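Local coordinates for protein dTDP-4-dehydrorhamnose reductase (Sulfolobus tokodaii, PDB 2GGS) that probably reduces dTDP-4-dehydrorhamnose to dTDP-rhamnose with NADPH, which it holds in a Rossmann-type nucleotide-binding fold, at residues Arg48-Ile53 and Ile91-Lys96; Val103-Asp108 and Leu147-Ser152; Tyr118-Ile123 and Ile204-Gly209. All coordinates share one frame; numbering follows the deposited sequence.

Contact 1 (Arg48-Ile53 and Ile91-Lys96)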
loop_
_atom_site.group_PDB
_atom_site.type_symbol
_atom_site.label_atom_id
_atom_site.label_comp_id
_atom_site.label_asym_id
_atom_site.label_seq_id
_atom_site.Cartn_x
_atom_site.Cartn_y
_atom_site.Cartn_z
ATOM N N ARG A 48 22.011 3.770 9.547
ATOM C CA ARG A 48 21.237 4.886 10.130
ATOM C C ARG A 48 19.816 4.416 10.482
ATOM O O ARG A 48 19.291 4.756 11.551
ATOM C CB ARG A 48 21.208 6.098 9.215
ATOM C CG ARG A 48 22.462 6.963 9.327
ATOM C CD ARG A 48 22.236 8.398 8.861
ATOM N NE ARG A 48 23.496 9.060 8.525
ATOM C CZ ARG A 48 23.585 10.234 7.900
ATOM N NH1 ARG A 48 22.486 10.902 7.571
ATOM N NH2 ARG A 48 24.778 10.751 7.621
ATOM N N LEU A 49 19.232 3.617 9.592
ATOM C CA LEU A 49 17.923 2.978 9.862
ATOM C C LEU A 49 17.935 2.121 11.125
ATOM O O LEU A 49 17.099 2.312 12.028
ATOM C CB LEU A 49 17.471 2.160 8.647
ATOM C CG LEU A 49 16.273 1.221 8.852
ATOM C CD1 LEU A 49 15.021 2.083 9.115
ATOM C CD2 LEU A 49 16.107 0.355 7.617
ATOM N N GLU A 50 18.860 1.159 11.203
ATOM C CA GLU A 50 18.917 0.294 12.358
ATOM C C GLU A 50 19.149 1.076 13.665
ATOM O O GLU A 50 18.521 0.800 14.684
ATOM C CB GLU A 50 19.955 -0.820 12.181
ATOM C CG GLU A 50 19.665 -1.749 10.990
ATOM C CD GLU A 50 20.504 -3.037 10.982
ATOM O OE1 GLU A 50 20.777 -3.621 12.042
ATOM O OE2 GLU A 50 20.914 -3.455 9.899
ATOM N N ASP A 51 20.039 2.065 13.617
ATOM C CA ASP A 51 20.321 2.903 14.780
ATOM C C ASP A 51 19.071 3.648 15.217
ATOM O O ASP A 51 18.783 3.748 16.399
ATOM C CB ASP A 51 21.387 3.958 14.452
ATOM C CG ASP A 51 21.793 4.747 15.691
ATOM O OD1 ASP A 51 22.211 4.119 16.679
ATOM O OD2 ASP A 51 21.639 5.976 15.683
ATOM N N PHE A 52 18.304 4.124 14.247
ATOM C CA PHE A 52 17.101 4.920 14.529
ATOM C C PHE A 52 16.096 4.061 15.273
ATOM O O PHE A 52 15.515 4.489 16.290
ATOM C CB PHE A 52 16.519 5.462 13.217
ATOM C CG PHE A 52 15.368 6.388 13.412
ATOM C CD1 PHE A 52 15.575 7.743 13.670
ATOM C CD2 PHE A 52 14.072 5.895 13.416
ATOM C CE1 PHE A 52 14.483 8.603 13.868
ATOM C CE2 PHE A 52 12.991 6.751 13.652
ATOM C CZ PHE A 52 13.189 8.080 13.872
ATOM N N ILE A 53 15.926 2.821 14.793
ATOM C CA ILE A 53 14.967 1.916 15.394
ATOM C C ILE A 53 15.370 1.574 16.818
ATOM O O ILE A 53 14.539 1.608 17.725
ATOM C CB ILE A 53 14.794 0.647 14.511
ATOM C CG1 ILE A 53 13.992 1.016 13.246
ATOM C CG2 ILE A 53 14.087 -0.487 15.283
ATOM C CD1 ILE A 53 14.017 -0.031 12.132
ATOM N N ILE A 91 14.938 -3.451 8.798
ATOM C CA ILE A 91 13.870 -3.182 9.728
ATOM C C ILE A 91 13.610 -4.394 10.640
ATOM O O ILE A 91 13.521 -4.261 11.845
ATOM C CB ILE A 91 12.579 -2.803 8.958
ATOM C CG1 ILE A 91 12.776 -1.441 8.281
ATOM C CG2 ILE A 91 11.398 -2.774 9.924
ATOM C CD1 ILE A 91 11.579 -1.067 7.349
ATOM N N VAL A 92 13.537 -5.574 10.047
ATOM C CA VAL A 92 13.342 -6.811 10.819
ATOM C C VAL A 92 14.507 -7.049 11.812
ATOM O O VAL A 92 14.267 -7.349 12.983
ATOM C CB VAL A 92 13.134 -8.004 9.897
ATOM C CG1 VAL A 92 13.192 -9.311 10.684
ATOM C CG2 VAL A 92 11.768 -7.837 9.186
ATOM N N ARG A 93 15.747 -6.866 11.334
ATOM C CA ARG A 93 16.914 -7.115 12.184
ATOM C C ARG A 93 16.954 -6.212 13.425
ATOM O O ARG A 93 17.044 -6.695 14.567
ATOM C CB ARG A 93 18.212 -6.987 11.393
ATOM C CG ARG A 93 19.384 -7.487 12.207
ATOM C CD ARG A 93 20.561 -7.735 11.324
ATOM N NE ARG A 93 21.083 -6.506 10.748
ATOM C CZ ARG A 93 22.240 -6.451 10.092
ATOM N NH1 ARG A 93 22.961 -7.554 9.955
ATOM N NH2 ARG A 93 22.692 -5.315 9.585
ATOM N N ALA A 94 16.882 -4.905 13.195
ATOM C CA ALA A 94 16.801 -3.919 14.283
ATOM C C ALA A 94 15.582 -4.078 15.170
ATOM O O ALA A 94 15.687 -3.978 16.410
ATOM C CB ALA A 94 16.872 -2.520 13.710
ATOM N N GLY A 95 14.420 -4.324 14.555
ATOM C CA GLY A 95 13.220 -4.652 15.292
ATOM C C GLY A 95 13.430 -5.805 16.267
ATOM O O GLY A 95 12.893 -5.781 17.367
ATOM N N LYS A 96 14.211 -6.812 15.873
ATOM C CA LYS A 96 14.343 -8.026 16.671
ATOM C C LYS A 96 15.090 -7.712 17.963
ATOM O O LYS A 96 14.787 -8.271 19.028
ATOM C CB LYS A 96 15.067 -9.109 15.868
ATOM C CG LYS A 96 15.183 -10.484 16.549
ATOM C CD LYS A 96 13.825 -10.993 17.084
ATOM C CE LYS A 96 13.925 -12.407 17.623
ATOM N NZ LYS A 96 14.973 -12.513 18.668
#
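Ala94 and Glu50 meet where two helices pack side by side on one face of the Rossmann sheet. The segments 48-53 and 91-96 run roughly parallel, 31° apart, with axes 8.8 Å apart at their closest. The CB of Ala94 lies 3.7 Å from the CA of Glu50, so here a methyl touches the opposing backbone. Ile53 flanks the same methyl with its CG2, 3.8 Å from Ala94 CB. The CD1 of Ile53 stays near that methyl and reaches on to Ile91, 4.0 Å from its CA. Leu49 extends this apolar seam, with its CD2 beside Ile91 CG1.

The outer side of the seam is polar. Glu50 and Arg93 form a salt bridge in which NE and NH2 approach the carboxylate side-on, one toward each oxygen. The bend of Arg93 at chi3 (67°) brings this edge of the guanidinium round to Glu50. The two planes are 54° apart, so the grip is uneven. The shorter bond runs from Arg93 NH2 to the syn lone pair of Glu50 OE2, 2.6 Å away and close to the guanidinium plane. The NE bond to Glu50 OE1 is longer, at 3.2 Å, and leaves both planes.

Further in, Ile53 and Ile91 both rest on Ile61 of strand 60-63, and Ile53 also reaches Leu4 of strand 3-6. These contacts seat the helix pair on the sheet. Leu49 also packs on Leu43, an NADPH-binding residue. The carboxylate has a second-shell partner that helps to fix it: Glu50 OE2 is also hydrogen-bonded to His90 ND1.

Contact 2 (Val103-Asp108 and Leu147-Ser152). With NDP (NADPH dihydro-nicotinamide-adenine-dinucleotide phosphate), chain C.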
loop_
_atom_site.group_PDB
_atom_site.type_symbol
_atom_site.label_atom_id
_atom_site.label_comp_id
_atom_site.label_asym_id
_atom_site.label_seq_id
_atom_site.Cartn_x
_atom_site.Cartn_y
_atom_site.Cartn_z
ATOM N N VAL A 103 4.815 -4.800 11.475
ATOM C CA VAL A 103 3.669 -4.886 10.542
ATOM C C VAL A 103 4.130 -4.355 9.195
ATOM O O VAL A 103 4.482 -3.163 9.084
ATOM C CB VAL A 103 2.437 -4.040 11.035
ATOM C CG1 VAL A 103 1.280 -4.123 10.006
ATOM C CG2 VAL A 103 1.998 -4.494 12.431
ATOM N N HIS A 104 4.162 -5.216 8.179
ATOM C CA HIS A 104 4.753 -4.828 6.916
ATOM C C HIS A 104 3.627 -4.749 5.867
ATOM O O HIS A 104 2.800 -5.655 5.778
ATOM C CB HIS A 104 5.797 -5.869 6.463
ATOM C CG HIS A 104 6.230 -5.658 5.052
ATOM N ND1 HIS A 104 6.966 -4.548 4.678
ATOM C CD2 HIS A 104 5.972 -6.346 3.911
ATOM C CE1 HIS A 104 7.140 -4.564 3.372
ATOM N NE2 HIS A 104 6.570 -5.656 2.880
ATOM N N ILE A 105 3.623 -3.692 5.065
ATOM C CA ILE A 105 2.548 -3.527 4.081
ATOM C C ILE A 105 3.000 -4.028 2.720
ATOM O O ILE A 105 4.091 -3.699 2.245
ATOM C CB ILE A 105 2.073 -2.050 3.996
ATOM C CG1 ILE A 105 1.749 -1.467 5.398
ATOM C CG2 ILE A 105 0.864 -1.959 3.012
ATOM C CD1 ILE A 105 0.712 -2.247 6.221
ATOM N N SER A 106 2.169 -4.860 2.080
ATOM C CA SER A 106 2.508 -5.409 0.790
ATOM C C SER A 106 1.390 -5.174 -0.241
ATOM O O SER A 106 0.498 -4.341 -0.030
ATOM C CB SER A 106 2.910 -6.889 0.908
ATOM O OG SER A 106 3.489 -7.400 -0.299
ATOM N N THR A 107 1.489 -5.867 -1.369
ATOM C CA THR A 107 0.722 -5.495 -2.576
ATOM C C THR A 107 0.107 -6.689 -3.307
ATOM O O THR A 107 0.686 -7.774 -3.374
ATOM C CB THR A 107 1.608 -4.651 -3.564
ATOM O OG1 THR A 107 0.857 -4.317 -4.746
ATOM C CG2 THR A 107 2.885 -5.422 -3.958
ATOM N N ASP A 108 -1.047 -6.431 -3.931
ATOM C CA ASP A 108 -1.689 -7.345 -4.851
ATOM C C ASP A 108 -0.870 -7.626 -6.119
ATOM O O ASP A 108 -1.073 -8.642 -6.775
ATOM C CB ASP A 108 -3.108 -6.818 -5.193
ATOM C CG ASP A 108 -3.109 -5.468 -5.895
ATOM O OD1 ASP A 108 -2.194 -4.630 -5.670
ATOM O OD2 ASP A 108 -4.065 -5.220 -6.672
ATOM N N LEU A 147 3.499 -9.449 11.001
ATOM C CA LEU A 147 2.259 -9.475 10.201
ATOM C C LEU A 147 2.547 -8.794 8.854
ATOM O O LEU A 147 3.069 -7.676 8.841
ATOM C CB LEU A 147 1.165 -8.670 10.911
ATOM C CG LEU A 147 -0.188 -8.654 10.209
ATOM C CD1 LEU A 147 -0.740 -10.097 10.083
ATOM C CD2 LEU A 147 -1.135 -7.717 10.956
ATOM N N ILE A 148 2.185 -9.471 7.760
ATOM C CA ILE A 148 2.250 -8.908 6.398
ATOM C C ILE A 148 0.793 -8.631 6.029
ATOM O O ILE A 148 -0.062 -9.534 6.077
ATOM C CB ILE A 148 2.876 -9.871 5.364
ATOM C CG1 ILE A 148 4.392 -10.010 5.601
ATOM C CG2 ILE A 148 2.583 -9.401 3.924
ATOM C CD1 ILE A 148 4.979 -11.274 5.000
ATOM N N ILE A 149 0.523 -7.381 5.664
ATOM C CA ILE A 149 -0.813 -6.994 5.202
ATOM C C ILE A 149 -0.734 -6.718 3.711
ATOM O O ILE A 149 -0.074 -5.764 3.314
ATOM C CB ILE A 149 -1.327 -5.736 5.938
ATOM C CG1 ILE A 149 -1.392 -5.916 7.467
ATOM C CG2 ILE A 149 -2.698 -5.351 5.377
ATOM C CD1 ILE A 149 -1.906 -4.675 8.188
ATOM N N ARG A 150 -1.390 -7.548 2.882
ATOM C CA ARG A 150 -1.391 -7.256 1.439
ATOM C C ARG A 150 -2.623 -6.405 1.138
ATOM O O ARG A 150 -3.717 -6.682 1.613
ATOM C CB ARG A 150 -1.454 -8.508 0.594
ATOM C CG ARG A 150 -0.305 -9.489 0.830
ATOM C CD ARG A 150 -0.143 -10.421 -0.390
ATOM N NE ARG A 150 0.926 -11.408 -0.232
ATOM C CZ ARG A 150 0.714 -12.709 -0.002
ATOM N NH1 ARG A 150 -0.535 -13.192 0.122
ATOM N NH2 ARG A 150 1.748 -13.529 0.115
ATOM N N THR A 151 -2.434 -5.390 0.315
ATOM C CA THR A 151 -3.548 -4.486 -0.038
ATOM C C THR A 151 -3.467 -4.146 -1.531
ATOM O O THR A 151 -2.524 -4.570 -2.233
ATOM C CB THR A 151 -3.589 -3.270 0.893
ATOM O OG1 THR A 151 -4.824 -2.549 0.757
ATOM C CG2 THR A 151 -2.434 -2.344 0.626
ATOM N N SER A 152 -4.443 -3.385 -2.005
ATOM C CA SER A 152 -4.613 -3.159 -3.441
ATOM C C SER A 152 -5.059 -1.720 -3.675
ATOM O O SER A 152 -5.972 -1.251 -3.014
ATOM C CB SER A 152 -5.669 -4.130 -3.981
ATOM O OG SER A 152 -6.002 -3.856 -5.320
HETATM P PA NDP C . 3.167 6.468 -1.296
HETATM O O1A NDP C . 3.827 6.463 -2.611
HETATM O O2A NDP C . 2.127 7.514 -1.146
HETATM O O5B NDP C . 4.205 6.634 -0.116
HETATM C C5B NDP C . 5.496 6.058 -0.202
HETATM C C4B NDP C . 6.168 6.385 1.107
HETATM O O4B NDP C . 7.421 5.697 1.125
HETATM C C3B NDP C . 6.399 7.874 1.312
HETATM O O3B NDP C . 6.123 8.186 2.651
HETATM C C2B NDP C . 7.905 7.988 1.039
HETATM O O2B NDP C . 8.411 9.052 1.786
HETATM C C1B NDP C . 8.373 6.645 1.582
HETATM N N9A NDP C . 9.697 6.293 1.059
HETATM C C8A NDP C . 10.011 5.941 -0.219
HETATM N N7A NDP C . 11.355 5.721 -0.283
HETATM C C5A NDP C . 11.865 5.937 0.941
HETATM C C6A NDP C . 13.169 5.876 1.448
HETATM N N6A NDP C . 14.220 5.645 0.613
HETATM N N1A NDP C . 13.336 6.194 2.769
HETATM C C2A NDP C . 12.293 6.546 3.617
HETATM N N3A NDP C . 11.020 6.619 3.105
HETATM C C4A NDP C . 10.832 6.324 1.798
HETATM O O3 NDP C . 2.649 4.940 -1.136
HETATM P PN NDP C . 1.247 4.448 -0.484
HETATM O O1N NDP C . 0.905 5.115 0.753
HETATM O O2N NDP C . 0.332 4.467 -1.648
HETATM O O5D NDP C . 1.614 2.912 -0.232
HETATM C C5D NDP C . 1.799 2.425 1.093
HETATM C C4D NDP C . 2.213 0.959 1.096
HETATM O O4D NDP C . 1.194 0.212 0.472
HETATM C C3D NDP C . 3.498 0.658 0.329
HETATM O O3D NDP C . 4.073 -0.415 1.026
HETATM C C2D NDP C . 3.016 0.198 -1.024
HETATM O O2D NDP C . 3.989 -0.623 -1.647
HETATM C C1D NDP C . 1.744 -0.572 -0.590
HETATM N N1N NDP C . 0.794 -0.675 -1.704
HETATM C C2N NDP C . 0.492 0.468 -2.394
HETATM C C3N NDP C . -0.532 0.503 -3.330
HETATM C C7N NDP C . -0.815 1.784 -4.046
HETATM O O7N NDP C . -1.685 1.763 -5.154
HETATM N N7N NDP C . -0.234 2.912 -3.642
HETATM C C4N NDP C . -1.347 -0.742 -3.630
HETATM C C5N NDP C . -0.921 -1.962 -2.848
HETATM C C6N NDP C . 0.119 -1.861 -1.916
HETATM P P2B NDP C . 8.777 10.517 1.097
HETATM O O1X NDP C . 8.825 11.399 2.278
HETATM O O2X NDP C . 7.713 10.869 0.113
HETATM O O3X NDP C . 10.133 10.426 0.351
#
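Val103 to Thr107 pair with Leu147 to Thr151 as the two parallel strands of a beta-alpha-beta unit, joined by helix 129-141, in the Rossmann sheet between strand 60-63 and the edge strand 203-206. The backbone ladder starts straight, with His104 N to Leu147 O at 2.8 Å and Ile149 N bound to His104 O. Toward the cofactor, Thr151 N reaches Ser106 O at 3.1 Å from above the carbonyl plane, 54° out of it.

Val103, Ile105 and Ile149 share one face. Val103 CG1 lies 3.7 Å from Ile149 CD1, and Ile105 CD1 packs against Ile149 CB. Helix 186-199 covers this face through Ile193. On the other face, the polar ends turn to other partners: His104 ND1 is hydrogen-bonded to Asn63 ND2, and Ser106 OG and Arg150 NE both bind Glu138.

Past the strands, Ser152 OG donates to Asp108 OD2 at 2.7 Å, from above the carboxylate plane. Asp108 CG sits between its backbone N and carbonyl carbon (chi1 62°), which turns the carboxylate toward Ser152. Ser248 OG also binds that oxygen.

The nicotinamide lies over the strand ends. Ile105 CG2 touches the ribose at O4D, 3.4 Å away. Thr107 OG1 is hydrogen-bonded to Tyr109 N and merely touches C5N, at 3.5 Å. Tyr130 and Lys134 of helix 129-141 hydrogen-bond the cofactor. Ser106 O is 3.1 Å from C6N and Thr151 O is 3.1 Å from C5N. Two carbonyl oxygens so near the ring carbons would probably favour positive charge developing on the nicotinamide as hydride leaves.

Contact 3 (Tyr118-Ile123 and Ile204-Gly209)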
loop_
_atom_site.group_PDB
_atom_site.type_symbol
_atom_site.label_atom_id
_atom_site.label_comp_id
_atom_site.label_asym_id
_atom_site.label_seq_id
_atom_site.Cartn_x
_atom_site.Cartn_y
_atom_site.Cartn_z
ATOM N N TYR A 118 -7.463 -13.306 -4.898
ATOM C CA TYR A 118 -6.368 -14.035 -4.238
ATOM C C TYR A 118 -6.506 -14.098 -2.742
ATOM O O TYR A 118 -6.778 -13.076 -2.105
ATOM C CB TYR A 118 -5.014 -13.407 -4.594
ATOM C CG TYR A 118 -4.655 -13.616 -6.046
ATOM C CD1 TYR A 118 -4.104 -14.827 -6.464
ATOM C CD2 TYR A 118 -4.902 -12.623 -7.014
ATOM C CE1 TYR A 118 -3.786 -15.041 -7.807
ATOM C CE2 TYR A 118 -4.580 -12.824 -8.345
ATOM C CZ TYR A 118 -4.027 -14.038 -8.730
ATOM O OH TYR A 118 -3.709 -14.269 -10.034
ATOM N N LYS A 119 -6.336 -15.302 -2.177
ATOM C CA LYS A 119 -6.348 -15.485 -0.729
ATOM C C LYS A 119 -4.915 -15.530 -0.197
ATOM O O LYS A 119 -3.977 -15.620 -0.989
ATOM C CB LYS A 119 -7.157 -16.724 -0.313
ATOM C CG LYS A 119 -6.798 -17.983 -1.004
ATOM C CD LYS A 119 -7.789 -19.135 -0.590
ATOM C CE LYS A 119 -9.242 -18.860 -0.986
ATOM N NZ LYS A 119 -9.524 -19.079 -2.470
ATOM N N GLU A 120 -4.765 -15.454 1.126
ATOM C CA GLU A 120 -3.434 -15.323 1.748
ATOM C C GLU A 120 -2.425 -16.379 1.318
ATOM O O GLU A 120 -1.249 -16.075 1.100
ATOM C CB GLU A 120 -3.508 -15.267 3.267
ATOM C CG GLU A 120 -4.116 -13.963 3.824
ATOM C CD GLU A 120 -5.680 -13.901 3.818
ATOM O OE1 GLU A 120 -6.344 -14.817 3.262
ATOM O OE2 GLU A 120 -6.225 -12.910 4.321
ATOM N N GLU A 121 -2.914 -17.611 1.181
ATOM C CA GLU A 121 -2.057 -18.755 0.901
ATOM C C GLU A 121 -1.792 -18.992 -0.590
ATOM O O GLU A 121 -0.988 -19.862 -0.935
ATOM C CB GLU A 121 -2.642 -20.002 1.585
ATOM C CG GLU A 121 -3.951 -20.489 0.983
ATOM C CD GLU A 121 -5.205 -19.937 1.667
ATOM O OE1 GLU A 121 -5.215 -18.820 2.243
ATOM O OE2 GLU A 121 -6.222 -20.657 1.625
ATOM N N ASP A 122 -2.465 -18.256 -1.478
ATOM C CA ASP A 122 -2.175 -18.353 -2.924
ATOM C C ASP A 122 -0.724 -17.950 -3.197
ATOM O O ASP A 122 -0.137 -17.153 -2.446
ATOM C CB ASP A 122 -3.112 -17.489 -3.774
ATOM C CG ASP A 122 -4.535 -18.048 -3.871
ATOM O OD1 ASP A 122 -4.729 -19.278 -3.853
ATOM O OD2 ASP A 122 -5.467 -17.250 -4.022
ATOM N N ILE A 123 -0.131 -18.529 -4.234
ATOM C CA ILE A 123 1.301 -18.380 -4.454
ATOM C C ILE A 123 1.614 -17.174 -5.315
ATOM O O ILE A 123 1.204 -17.108 -6.483
ATOM C CB ILE A 123 1.890 -19.661 -5.145
ATOM C CG1 ILE A 123 1.670 -20.897 -4.275
ATOM C CG2 ILE A 123 3.373 -19.467 -5.491
ATOM C CD1 ILE A 123 2.353 -20.850 -2.942
ATOM N N ILE A 204 0.013 -13.660 7.509
ATOM C CA ILE A 204 -0.321 -12.814 6.356
ATOM C C ILE A 204 -1.825 -12.526 6.406
ATOM O O ILE A 204 -2.596 -13.377 6.843
ATOM C CB ILE A 204 0.028 -13.504 5.027
ATOM C CG1 ILE A 204 1.494 -13.943 5.036
ATOM C CG2 ILE A 204 -0.256 -12.568 3.835
ATOM C CD1 ILE A 204 1.900 -14.754 3.851
ATOM N N ILE A 205 -2.235 -11.319 6.032
ATOM C CA ILE A 205 -3.674 -10.977 6.006
ATOM C C ILE A 205 -3.924 -10.048 4.831
ATOM O O ILE A 205 -3.111 -9.163 4.578
ATOM C CB ILE A 205 -4.207 -10.399 7.353
ATOM C CG1 ILE A 205 -5.747 -10.255 7.385
ATOM C CG2 ILE A 205 -3.581 -9.019 7.661
ATOM C CD1 ILE A 205 -6.273 -9.865 8.785
ATOM N N HIS A 206 -5.002 -10.299 4.097
ATOM C CA HIS A 206 -5.415 -9.414 2.994
ATOM C C HIS A 206 -6.413 -8.405 3.484
ATOM O O HIS A 206 -7.455 -8.776 4.057
ATOM C CB HIS A 206 -6.031 -10.201 1.836
ATOM C CG HIS A 206 -5.034 -11.009 1.074
ATOM N ND1 HIS A 206 -5.380 -11.825 0.025
ATOM C CD2 HIS A 206 -3.687 -11.129 1.223
ATOM C CE1 HIS A 206 -4.286 -12.408 -0.452
ATOM N NE2 HIS A 206 -3.243 -11.966 0.232
ATOM N N VAL A 207 -6.138 -7.126 3.256
ATOM C CA VAL A 207 -7.091 -6.068 3.611
ATOM C C VAL A 207 -7.212 -5.132 2.386
ATOM O O VAL A 207 -6.361 -4.275 2.172
ATOM C CB VAL A 207 -6.673 -5.260 4.882
ATOM C CG1 VAL A 207 -7.732 -4.249 5.239
ATOM C CG2 VAL A 207 -6.393 -6.170 6.088
ATOM N N ALA A 208 -8.263 -5.307 1.576
ATOM C CA ALA A 208 -8.483 -4.467 0.397
ATOM C C ALA A 208 -9.976 -4.330 0.077
ATOM O O ALA A 208 -10.818 -4.803 0.854
ATOM C CB ALA A 208 -7.725 -5.013 -0.807
ATOM N N GLY A 209 -10.277 -3.670 -1.034
ATOM C CA GLY A 209 -11.652 -3.275 -1.359
ATOM C C GLY A 209 -12.401 -4.369 -2.104
ATOM O O GLY A 209 -11.972 -5.485 -2.166
HETATM O O HOH W 1 -8.388 -11.251 4.555
#
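The backbones come closest at Glu120 and Ile205, their CA atoms 6.1 Å apart, where a turn meets the end of a strand. Segment 118-123 holds a type I beta turn from Lys119 to Asp122, closed by Asp122 N to Lys119 O at 3.1 Å. Segment 204-209 begins as strand and continues in an open, extended course. The turn is braced from within, because Lys119 N also donates to Asp122 OD2, an oxygen that Lys115 holds by a salt bridge.

Glu120 carries the contact. Its chain bends at chi2 (81°), which turns the carboxylate along the strand toward the backbone of His206. Glu120 OE2 accepts the backbone N-H of His206 at 2.9 Å, nearly straight at 163°, on the anti side but tilted well out of the carboxylate plane. A water lies 2.7 Å from both Glu120 OE2 and His206 O.

Strand 203-206 is the outermost strand of the seven-stranded parallel Rossmann sheet. On its inner side, Ile205 makes backbone bonds to strand 147-151. On its outer side, no further strand follows within the chain, and the Glu120 carboxylate takes up the N-H of His206.

The His206 ring lies nearly flat against Glu120, its plane 22° from that of the carboxylate. Glu120 CA sits over one ring face in a CH-pi contact, 4.0 Å from the centroid. Glu120 CG also lies over the face, toward its rim, and Ile204 CG2 packs against it at 4.1 Å. At the ring edge, ND1 makes a weak, bent bond to Tyr118 O at 2.8 Å. NE2 is hydrogen-bonded to Arg150 NH1, which also binds Glu120 O. Together these bonds probably help to hold the rotation of the imidazole. Tyr118 turns its own ring away and stacks on Phe111.

Overall arrangement
Going from the N terminus, contact 1 comes first. It brings helix 46-56 against helix 77-97 and closes a loop that contains strand 60-63. It is complete before contact 2 opens, though helix 77-97 leads straight into strand 101-107. Contacts 2 and 3 cross: 103-108 is followed by 118-123, then 147-152, then 204-209. Contact 2 closes the unit around helix 129-141, and contact 3 ties the loop before that helix to the edge strand 203-206. Their centres are 8 Å apart, and they touch through neighbouring strands 147-151 and 203-206, while contact 1 lies about 20 Å from contact 2, centre to centre.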